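Local coordinates for putative methyl-accepting chemotaxis signal transduction protein (Campylobacter jejuni, PDB 6W3P), which probably senses small amino-acid-like ligands through an extracytoplasmic double Cache (dCACHE) domain and passes the signal to the chemotaxis machinery, at residues A[74-79]-A[159-164]. Numbering follows the deposited sequence. Where two conformers were deposited one is given.
Sequences HSINAL and VDIPSE. With SKJ (beta-methylnorleucine), chain C; SO4 (sulfate ion), chain D.
The isobutyl end of L79 points at the CG corner of the P162 ring, with CD1 3.3 Å from P162 CG in one of two conformers, so the closeness is doubtful. CG of L79 is anti to its own carbonyl carbon (chi1 -77°), which brings the branch point as well as CD1 up to the ring. I161 starts away from 74-79, but its side chain bends back and brings CD1 to the end of helix 58-76. That methyl meets I76 CD1 at 3.7 Å, the two isoleucine chains crossing at about a right angle, and A78 CB at 3.8 Å. The small A78 methyl thus sits in a shallow hollow formed by I161 CD1, V159 CG1 and the carbonyl of D160, while F39 of the long helix 4-49 packs on I76 and V159. N77, with positive phi, closes the helix in a Schellman motif and turns the chain toward strand 80-84. Just before that strand, L79 N donates to D160 O (3.0 Å). The D160 side chain leaves for the ligand pocket: OD2 accepts from the amino nitrogen of beta-methylnorleucine at 2.7 Å and from N80, while T142 and Y82 bind OD1. With both oxygens gripped, the carboxylate is fixed in rotation, and its negative charge would favour a protonated ligand amine, consistent with amino-acid recognition by a Cache domain.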
loop_
_atom_site.group_PDB
_atom_site.type_symbol
_atom_site.label_atom_id
_atom_site.label_comp_id
_atom_site.label_asym_id
_atom_site.label_seq_id
_atom_site.Cartn_x
_atom_site.Cartn_y
_atom_site.Cartn_z
ATOM N N HIS A 74 -1.659 -18.966 -1.346
ATOM C CA HIS A 74 -0.956 -19.445 -2.529
ATOM C C HIS A 74 -1.405 -18.707 -3.794
ATOM O O HIS A 74 -0.593 -18.387 -4.652
ATOM C CB HIS A 74 -1.146 -20.934 -2.752
ATOM C CG HIS A 74 -0.473 -21.780 -1.730
ATOM N ND1 HIS A 74 -0.805 -23.105 -1.547
ATOM C CD2 HIS A 74 0.602 -21.543 -0.935
ATOM C CE1 HIS A 74 0.037 -23.646 -0.681
ATOM N NE2 HIS A 74 0.913 -22.727 -0.322
ATOM N N SER A 75 -2.713 -18.501 -3.930
ATOM C CA SER A 75 -3.256 -17.888 -5.146
ATOM C C SER A 75 -2.584 -16.557 -5.498
ATOM O O SER A 75 -2.442 -16.235 -6.680
ATOM C CB SER A 75 -4.754 -17.748 -5.023
ATOM O OG SER A 75 -5.133 -16.677 -4.224
ATOM N N ILE A 76 -2.179 -15.777 -4.499
ATOM C CA ILE A 76 -1.553 -14.475 -4.788
ATOM C C ILE A 76 -0.126 -14.365 -4.287
ATOM O O ILE A 76 0.502 -13.303 -4.395
ATOM C CB ILE A 76 -2.383 -13.305 -4.257
ATOM C CG1 ILE A 76 -2.460 -13.317 -2.718
ATOM C CG2 ILE A 76 -3.759 -13.384 -4.871
ATOM C CD1 ILE A 76 -2.899 -11.998 -2.143
ATOM N N ASN A 77 0.354 -15.453 -3.693
ATOM C CA ASN A 77 1.697 -15.453 -3.074
ATOM C C ASN A 77 1.793 -14.371 -1.983
ATOM O O ASN A 77 2.790 -13.674 -1.875
ATOM C CB ASN A 77 2.781 -15.268 -4.129
ATOM C CG ASN A 77 4.145 -15.545 -3.573
ATOM O OD1 ASN A 77 4.312 -16.433 -2.727
ATOM N ND2 ASN A 77 5.143 -14.834 -4.099
ATOM N N ALA A 78 0.800 -14.323 -1.098
ATOM C CA ALA A 78 0.887 -13.472 0.101
ATOM C C ALA A 78 1.920 -14.060 1.074
ATOM O O ALA A 78 2.231 -15.254 1.043
ATOM C CB ALA A 78 -0.461 -13.334 0.768
ATOM N N LEU A 79 2.430 -13.223 1.963
ATOM C CA LEU A 79 3.380 -13.684 2.979
ATOM C C LEU A 79 2.663 -14.424 4.102
ATOM O O LEU A 79 3.050 -15.534 4.478
ATOM C CB LEU A 79 4.139 -12.507 3.573
ATOM C CG LEU A 79 5.242 -11.977 2.671
ATOM C CD1 LEU A 79 5.833 -10.698 3.251
ATOM C CD2 LEU A 79 6.306 -13.047 2.440
ATOM N N VAL A 159 -4.258 -10.091 5.928
ATOM C CA VAL A 159 -3.497 -10.500 4.756
ATOM C C VAL A 159 -2.278 -9.584 4.641
ATOM O O VAL A 159 -2.435 -8.350 4.610
ATOM C CB VAL A 159 -4.347 -10.360 3.476
ATOM C CG1 VAL A 159 -3.507 -10.625 2.246
ATOM C CG2 VAL A 159 -5.588 -11.227 3.519
ATOM N N ASP A 160 -1.087 -10.180 4.685
ATOM C CA ASP A 160 0.147 -9.404 4.636
ATOM C C ASP A 160 0.796 -9.553 3.255
ATOM O O ASP A 160 1.105 -10.667 2.804
ATOM C CB ASP A 160 1.165 -9.935 5.655
ATOM C CG ASP A 160 0.762 -9.770 7.096
ATOM O OD1 ASP A 160 -0.206 -9.050 7.379
ATOM O OD2 ASP A 160 1.468 -10.403 7.939
ATOM N N ILE A 161 1.004 -8.430 2.600
ATOM C CA ILE A 161 1.627 -8.384 1.292
ATOM C C ILE A 161 2.952 -7.609 1.463
ATOM O O ILE A 161 2.976 -6.548 2.093
ATOM C CB ILE A 161 0.748 -7.638 0.268
ATOM C CG1 ILE A 161 -0.675 -8.242 0.186
ATOM C CG2 ILE A 161 1.422 -7.554 -1.107
ATOM C CD1 ILE A 161 -0.698 -9.686 -0.220
ATOM N N PRO A 162 4.079 -8.126 0.913
ATOM C CA PRO A 162 5.357 -7.405 1.056
ATOM C C PRO A 162 5.256 -6.002 0.488
ATOM O O PRO A 162 4.760 -5.810 -0.631
ATOM C CB PRO A 162 6.318 -8.240 0.229
ATOM C CG PRO A 162 5.732 -9.585 0.137
ATOM C CD PRO A 162 4.245 -9.392 0.190
ATOM N N SER A 163 5.648 -5.002 1.249
ATOM C CA SER A 163 5.679 -3.640 0.719
ATOM C C SER A 163 6.625 -3.493 -0.456
ATOM O O SER A 163 6.330 -2.695 -1.354
ATOM C CB SER A 163 6.016 -2.631 1.780
ATOM O OG SER A 163 7.230 -2.988 2.315
ATOM N N GLU A 164 7.595 -4.392 -0.565
ATOM C CA GLU A 164 8.459 -4.411 -1.741
ATOM C C GLU A 164 7.698 -4.620 -3.040
ATOM O O GLU A 164 8.128 -4.169 -4.097
ATOM C CB GLU A 164 9.556 -5.482 -1.608
ATOM C CG GLU A 164 10.518 -5.648 -2.765
ATOM C CD GLU A 164 11.563 -6.724 -2.500
ATOM O OE1 GLU A 164 11.533 -7.350 -1.411
ATOM O OE2 GLU A 164 12.467 -6.913 -3.354
HETATM N N SKJ C . 1.926 -9.268 10.372
HETATM C CA SKJ C . 1.067 -9.589 11.512
HETATM C C SKJ C . 1.719 -8.931 12.720
HETATM O O SKJ C . 2.930 -8.618 12.708
HETATM C CB SKJ C . 0.824 -11.104 11.675
HETATM C CG1 SKJ C . -0.337 -11.482 12.622
HETATM C CG2 SKJ C . 2.105 -11.824 12.042
HETATM O OXT SKJ C . 1.018 -8.760 13.747
HETATM C CAA SKJ C . 3.355 -14.005 12.102
HETATM C CAB SKJ C . 2.019 -13.329 11.749
HETATM S S SO4 D . 4.264 -22.981 1.292
HETATM O O1 SO4 D . 4.415 -21.549 0.914
HETATM O O2 SO4 D . 5.063 -23.336 2.514
HETATM O O3 SO4 D . 2.843 -23.182 1.611
HETATM O O4 SO4 D . 4.690 -23.881 0.184
#